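Local coordinates for protein response regulator ChrA (Corynebacterium diphtheriae, PDB 4YN8) that probably binds DNA and regulates transcription as the response regulator of a haem-sensing two-component system, at residues A172-K175 against T176-H180; L185-N189 against R190-I194. The protein carries 1 engineered substitution. All blocks are in the same frame, centred on the assembly; numbering follows the deposited sequence.

Contact 1 of 2, residues A172-K175 against T176-H180; sequences ATVK and THLVH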
ATOM      1  N   ALA A 172     -15.657   3.182  30.452  1.00 19.30           N
ATOM      2  CA  ALA A 172     -15.218   2.548  29.189  1.00 19.21           C
ATOM      3  C   ALA A 172     -15.430   3.406  27.936  1.00 19.00           C
ATOM      4  O   ALA A 172     -14.576   3.427  27.058  1.00 18.05           O
ATOM      5  CB  ALA A 172     -15.905   1.209  29.000  1.00 20.03           C
ATOM      6  N   THR A 173     -16.561   4.098  27.876  1.00 17.16           N
ATOM      7  CA  THR A 173     -16.878   5.022  26.788  1.00 17.60           C
ATOM      8  C   THR A 173     -15.868   6.187  26.827  1.00 16.51           C
ATOM      9  O   THR A 173     -15.321   6.580  25.739  1.00 15.30           O
ATOM     10  CB  THR A 173     -18.287   5.565  26.929  1.00 18.44           C
ATOM     11  OG1 THR A 173     -19.229   4.485  26.844  1.00 20.11           O
ATOM     12  CG2 THR A 173     -18.610   6.542  25.839  1.00 18.69           C
ATOM     13  N   VAL A 174     -15.610   6.696  28.041  1.00 15.28           N
ATOM     14  CA  VAL A 174     -14.553   7.766  28.242  1.00 15.57           C
ATOM     15  C   VAL A 174     -13.228   7.275  27.689  1.00 16.74           C
ATOM     16  O   VAL A 174     -12.536   7.975  26.910  1.00 15.75           O
ATOM     17  CB  VAL A 174     -14.348   8.171  29.717  1.00 14.76           C
ATOM     18  CG1 VAL A 174     -13.110   9.042  29.896  1.00 16.62           C
ATOM     19  CG2 VAL A 174     -15.569   8.928  30.242  1.00 14.29           C
ATOM     20  N   LYS A 175     -12.826   6.081  28.111  1.00 17.45           N
ATOM     21  CA  LYS A 175     -11.537   5.525  27.648  1.00 20.58           C
ATOM     22  C   LYS A 175     -11.438   5.350  26.105  1.00 18.31           C
ATOM     23  O   LYS A 175     -10.414   5.643  25.505  1.00 18.33           O
ATOM     24  CB  LYS A 175     -11.223   4.216  28.414  1.00 25.61           C
ATOM     25  CG  LYS A 175     -10.206   4.401  29.546  1.00 35.78           C
ATOM     26  CD  LYS A 175      -8.747   4.350  28.975  1.00 44.23           C
ATOM     27  CE  LYS A 175      -7.782   5.470  29.453  1.00 48.85           C
ATOM     28  NZ  LYS A 175      -6.494   5.554  28.693  1.00 48.74           N
ATOM     29  N   THR A 176     -12.497   4.891  25.470  1.00 18.10           N
ATOM     30  CA  THR A 176     -12.550   4.791  24.019  1.00 19.42           C
ATOM     31  C   THR A 176     -12.363   6.141  23.329  1.00 18.76           C
ATOM     32  O   THR A 176     -11.636   6.245  22.335  1.00 18.16           O
ATOM     33  CB  THR A 176     -13.853   4.133  23.594  1.00 22.61           C
ATOM     34  OG1 THR A 176     -13.850   2.812  24.176  1.00 23.20           O
ATOM     35  CG2 THR A 176     -13.943   4.042  22.115  1.00 25.18           C
ATOM     36  N   HIS A 177     -13.037   7.165  23.848  1.00 16.26           N
ATOM     37  CA  HIS A 177     -12.882   8.508  23.328  1.00 16.53           C
ATOM     38  C   HIS A 177     -11.447   8.962  23.498  1.00 15.64           C
ATOM     39  O   HIS A 177     -10.928   9.603  22.593  1.00 16.95           O
ATOM     40  CB  HIS A 177     -13.790   9.503  24.029  1.00 15.94           C
ATOM     41  CG  HIS A 177     -15.237   9.406  23.651  1.00 17.36           C
ATOM     42  ND1 HIS A 177     -15.691   9.483  22.348  1.00 19.46           N
ATOM     43  CD2 HIS A 177     -16.341   9.276  24.424  1.00 18.54           C
ATOM     44  CE1 HIS A 177     -17.013   9.402  22.332  1.00 19.85           C
ATOM     45  NE2 HIS A 177     -17.430   9.257  23.580  1.00 19.69           N
ATOM     46  N   LEU A 178     -10.863   8.734  24.660  1.00 14.49           N
ATOM     47  CA  LEU A 178      -9.462   9.143  24.895  1.00 15.12           C
ATOM     48  C   LEU A 178      -8.538   8.477  23.902  1.00 17.59           C
ATOM     49  O   LEU A 178      -7.604   9.126  23.373  1.00 16.83           O
ATOM     50  CB  LEU A 178      -8.986   8.900  26.319  1.00 15.74           C
ATOM     51  CG  LEU A 178      -9.655   9.751  27.387  1.00 16.24           C
ATOM     52  CD1 LEU A 178      -9.226   9.265  28.755  1.00 17.67           C
ATOM     53  CD2 LEU A 178      -9.374  11.231  27.148  1.00 16.13           C
ATOM     54  N   VAL A 179      -8.759   7.193  23.617  1.00 18.13           N
ATOM     55  CA  VAL A 179      -7.917   6.542  22.574  1.00 20.06           C
ATOM     56  C   VAL A 179      -7.966   7.296  21.250  1.00 17.18           C
ATOM     57  O   VAL A 179      -6.895   7.576  20.637  1.00 19.57           O
ATOM     58  CB  VAL A 179      -8.260   5.019  22.377  1.00 21.52           C
ATOM     59  CG1 VAL A 179      -7.567   4.474  21.138  1.00 22.97           C
ATOM     60  CG2 VAL A 179      -7.868   4.249  23.617  1.00 22.84           C
ATOM     61  N   HIS A 180      -9.158   7.703  20.839  1.00 16.74           N
ATOM     62  CA  HIS A 180      -9.305   8.347  19.568  0.50 18.12           C
ATOM     63  C   HIS A 180      -8.696   9.737  19.626  1.00 17.44           C
ATOM     64  O   HIS A 180      -8.035  10.158  18.684  1.00 17.18           O
ATOM     65  CB  HIS A 180     -10.746   8.455  19.151  0.50 18.00           C
ATOM     66  CG  HIS A 180     -10.913   8.858  17.722  0.50 20.55           C
ATOM     67  ND1 HIS A 180     -11.604   9.990  17.343  0.50 20.72           N
ATOM     68  CD2 HIS A 180     -10.460   8.291  16.574  0.50 21.14           C
ATOM     69  CE1 HIS A 180     -11.593  10.089  16.027  0.50 21.41           C
ATOM     70  NE2 HIS A 180     -10.895   9.078  15.537  0.50 21.84           N
TER

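Contact 2 of 2, residues L185-N189 against R190-I194; sequences LGVDN and RTAAI. With SO4 (sulfate ion), chain D.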
ATOM      1  N   LEU A 185      -4.368  13.723  18.209  1.00 15.88           N
ATOM      2  CA  LEU A 185      -3.399  14.701  18.756  1.00 17.73           C
ATOM      3  C   LEU A 185      -1.939  14.282  18.623  1.00 19.45           C
ATOM      4  O   LEU A 185      -1.047  15.086  18.873  1.00 21.61           O
ATOM      5  CB  LEU A 185      -3.731  15.001  20.222  1.00 16.19           C
ATOM      6  CG  LEU A 185      -5.092  15.679  20.414  1.00 16.42           C
ATOM      7  CD1 LEU A 185      -5.283  15.974  21.896  1.00 16.17           C
ATOM      8  CD2 LEU A 185      -5.225  16.954  19.616  1.00 17.86           C
ATOM      9  N   GLY A 186      -1.686  13.015  18.297  1.00 19.99           N
ATOM     10  CA  GLY A 186      -0.313  12.512  18.215  1.00 22.55           C
ATOM     11  C   GLY A 186       0.357  12.302  19.546  1.00 22.64           C
ATOM     12  O   GLY A 186       1.567  12.529  19.681  1.00 25.24           O
ATOM     13  N   VAL A 187      -0.398  11.900  20.575  1.00 20.33           N
ATOM     14  CA  VAL A 187       0.148  11.780  21.930  1.00 19.76           C
ATOM     15  C   VAL A 187      -0.286  10.453  22.499  1.00 19.48           C
ATOM     16  O   VAL A 187      -1.081   9.751  21.880  1.00 18.80           O
ATOM     17  CB  VAL A 187      -0.344  12.919  22.859  1.00 20.38           C
ATOM     18  CG1 VAL A 187       0.012  14.278  22.260  1.00 21.14           C
ATOM     19  CG2 VAL A 187      -1.850  12.844  23.072  1.00 19.14           C
ATOM     20  N   ASP A 188       0.188  10.126  23.692  1.00 22.84           N
ATOM     21  CA  ASP A 188      -0.220   8.845  24.302  1.00 25.53           C
ATOM     22  C   ASP A 188      -0.544   8.923  25.781  1.00 24.45           C
ATOM     23  O   ASP A 188      -0.648   7.896  26.455  1.00 23.31           O
ATOM     24  CB  ASP A 188       0.856   7.788  24.032  1.00 29.11           C
ATOM     25  CG  ASP A 188       2.129   8.034  24.812  1.00 31.32           C
ATOM     26  OD1 ASP A 188       2.148   8.853  25.743  1.00 33.74           O
ATOM     27  OD2 ASP A 188       3.156   7.370  24.498  1.00 40.29           O
ATOM     28  N   ASN A 189      -0.744  10.124  26.312  1.00 21.82           N
ATOM     29  CA  ASN A 189      -1.190  10.276  27.660  1.00 21.04           C
ATOM     30  C   ASN A 189      -1.941  11.598  27.828  1.00 19.20           C
ATOM     31  O   ASN A 189      -1.866  12.486  26.964  1.00 14.99           O
ATOM     32  CB  ASN A 189      -0.017  10.248  28.640  1.00 22.47           C
ATOM     33  CG  ASN A 189       0.971  11.370  28.390  1.00 23.04           C
ATOM     34  OD1 ASN A 189       1.914  11.228  27.602  1.00 30.99           O
ATOM     35  ND2 ASN A 189       0.778  12.467  29.049  1.00 20.27           N
ATOM     36  N   ARG A 190      -2.616  11.707  28.960  1.00 18.04           N
ATOM     37  CA  ARG A 190      -3.525  12.829  29.237  1.00 20.20           C
ATOM     38  C   ARG A 190      -2.847  14.198  29.409  1.00 19.71           C
ATOM     39  O   ARG A 190      -3.379  15.206  28.957  1.00 19.60           O
ATOM     40  CB  ARG A 190      -4.499  12.540  30.415  1.00 21.64           C
ATOM     41  CG  ARG A 190      -3.950  12.516  31.831  1.00 24.29           C
ATOM     42  CD  ARG A 190      -5.079  12.220  32.856  1.00 26.87           C
ATOM     43  NE  ARG A 190      -5.709  11.007  32.409  1.00 29.91           N
ATOM     44  CZ  ARG A 190      -7.002  10.674  32.428  1.00 25.91           C
ATOM     45  NH1 ARG A 190      -7.972  11.403  32.948  1.00 26.15           N
ATOM     46  NH2 ARG A 190      -7.294   9.525  31.895  1.00 25.99           N
ATOM     47  N   THR A 191      -1.681  14.240  30.058  1.00 20.97           N
ATOM     48  CA  THR A 191      -0.924  15.484  30.190  1.00 21.37           C
ATOM     49  C   THR A 191      -0.464  16.021  28.839  1.00 19.33           C
ATOM     50  O   THR A 191      -0.639  17.209  28.576  1.00 16.73           O
ATOM     51  CB  THR A 191       0.306  15.308  31.073  1.00 24.05           C
ATOM     52  OG1 THR A 191      -0.131  14.809  32.316  1.00 26.37           O
ATOM     53  CG2 THR A 191       0.960  16.645  31.317  1.00 24.97           C
ATOM     54  N   ALA A 192       0.021  15.140  27.975  1.00 17.49           N
ATOM     55  CA  ALA A 192       0.472  15.534  26.654  1.00 18.39           C
ATOM     56  C   ALA A 192      -0.718  15.949  25.777  1.00 16.97           C
ATOM     57  O   ALA A 192      -0.579  16.809  24.896  1.00 15.32           O
ATOM     58  CB  ALA A 192       1.240  14.417  25.970  1.00 19.84           C
ATOM     59  N   ALA A 193      -1.866  15.284  25.984  1.00 14.28           N
ATOM     60  CA  ALA A 193      -3.073  15.656  25.276  1.00 13.17           C
ATOM     61  C   ALA A 193      -3.503  17.086  25.577  1.00 12.22           C
ATOM     62  O   ALA A 193      -3.950  17.819  24.690  1.00 10.98           O
ATOM     63  CB  ALA A 193      -4.222  14.722  25.600  1.00 12.60           C
ATOM     64  N   ILE A 194      -3.420  17.458  26.827  1.00 12.25           N
ATOM     65  CA  ILE A 194      -3.787  18.811  27.200  1.00 13.99           C
ATOM     66  C   ILE A 194      -2.831  19.818  26.560  1.00 12.65           C
ATOM     67  O   ILE A 194      -3.287  20.824  26.004  1.00 12.06           O
ATOM     68  CB  ILE A 194      -3.822  19.025  28.727  1.00 15.82           C
ATOM     69  CG1 ILE A 194      -4.966  18.210  29.364  1.00 18.72           C
ATOM     70  CG2 ILE A 194      -3.993  20.509  29.081  1.00 17.10           C
ATOM     71  CD1 ILE A 194      -6.329  18.631  28.843  1.00 23.20           C
TER
HETATM   72  S   SO4 D 202      -3.788   8.275  30.432  1.00 34.33           S
HETATM   73  O1  SO4 D 202      -5.154   8.714  30.026  1.00 38.96           O
HETATM   74  O2  SO4 D 202      -3.812   7.568  31.707  1.00 38.58           O
HETATM   75  O3  SO4 D 202      -3.460   7.429  29.288  1.00 39.32           O
HETATM   76  O4  SO4 D 202      -2.792   9.331  30.632  1.00 33.27           O

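Contact 1 of 2, residues A172-K175 against T176-H180
T176 turns its hydroxyl back along the helix onto the carbonyl of A172, one turn earlier. Its OG1 lies 3.0 Å from A172 O and donates a hydrogen bond to it. T176 N binds the same oxygen, also at 3.0 Å. The two donors approach from opposite faces of the carbonyl plane, so A172 O is gripped by backbone and side chain of one residue. The torsion explains this: OG1 stands anti to the carbonyl carbon and beside the backbone N (chi1 -61°), on the side of the preceding turn.

T173 and H177 lie side by side and point the same way. The methyl CG2 of T173 sits beside the NE2-CD2 bond of the H177 ring, 3.7 Å from NE2. H177 CD2 comes within 3.2 Å of T173 O, which sits obliquely to the ring. T173 OG1 is hydrogen-bonded to S170 OG.

The residues from A172 on lie on helix 171-185. With helix 160-167 it forms the LuxR-type helix-turn-helix, in which it is probably the recognition helix. V174 and L178 also lie side by side, pointing the same way, with V174 CG1 4.1 Å from L178 CD1. Both are buried: V174 rests on L163 of helix 160-167, L178 on I150 and L154 of helix 145-155. The K175 chain bends at chi2 (-83°) and chi3 (133°) and passes L178 at a slant, with CE 4.1 Å from L178 CD1. The main chain adds i to i+4 bonds, including L178 N to V174 O at 2.9 Å.

Contact 2 of 2, residues L185-N189 against R190-I194
V187 turns its side chain onto the first turn of helix 190-199. Its CB lies 3.8 Å from the CB of A192. From there CG1 reaches A192 O, and CG2 lies over A193, 3.9 Å from A193 CB. L185 approaches the same alanine with CD1, 4.1 Å from A193 CB.

Residues 186-189 form the turn between helices 171-185 and 190-199. G186 ends the first helix in a Schellman motif with positive phi, and N189 is the N-cap of the second. A193 N donates to N189 O at 3.0 Å, the first i to i+4 bond of that helix.

R190 follows the N-cap and carries the polar part of the contact. Its N donates to O4 of a sulfate, probably from the crystallisation liquor, at 2.9 Å. Y182 OH also bonds the ion. R190 CB and CG pass close to sulfate O4, each at 3.6 Å. CG sits between the backbone N and the carbonyl carbon (chi1 72°); the chain runs extended through chi2 and bends at chi3 (54°). This curls the guanidinium back to the ion, which lies at its edge and in its plane. NE makes a weak hydrogen bond to O1. NH2 donates a firmer one to O1 at 3.0 Å and another to N160 OD1. NH1 bonds weakly to L158 O.

How the contacts relate
The chain first passes through the receiver domain and then enters the LuxR-type domain, where both contacts lie. Contact 1 comes first, within the single helix 171-185, and closes no loop beyond one helical turn. Contact 2 opens where that helix ends and closes the short turn into helix 190-199. The two are in series: neither nests within nor crosses the other. Their centres are about 13 Å apart, yet they touch, with L178 CD1 3.7 Å from R190 NH2. Helix 145-155 packs against both contacts, and L154 meets L178 and R190. N160 also meets both. K175 and R190 approach the same sulfate, K175 only at long, weak range.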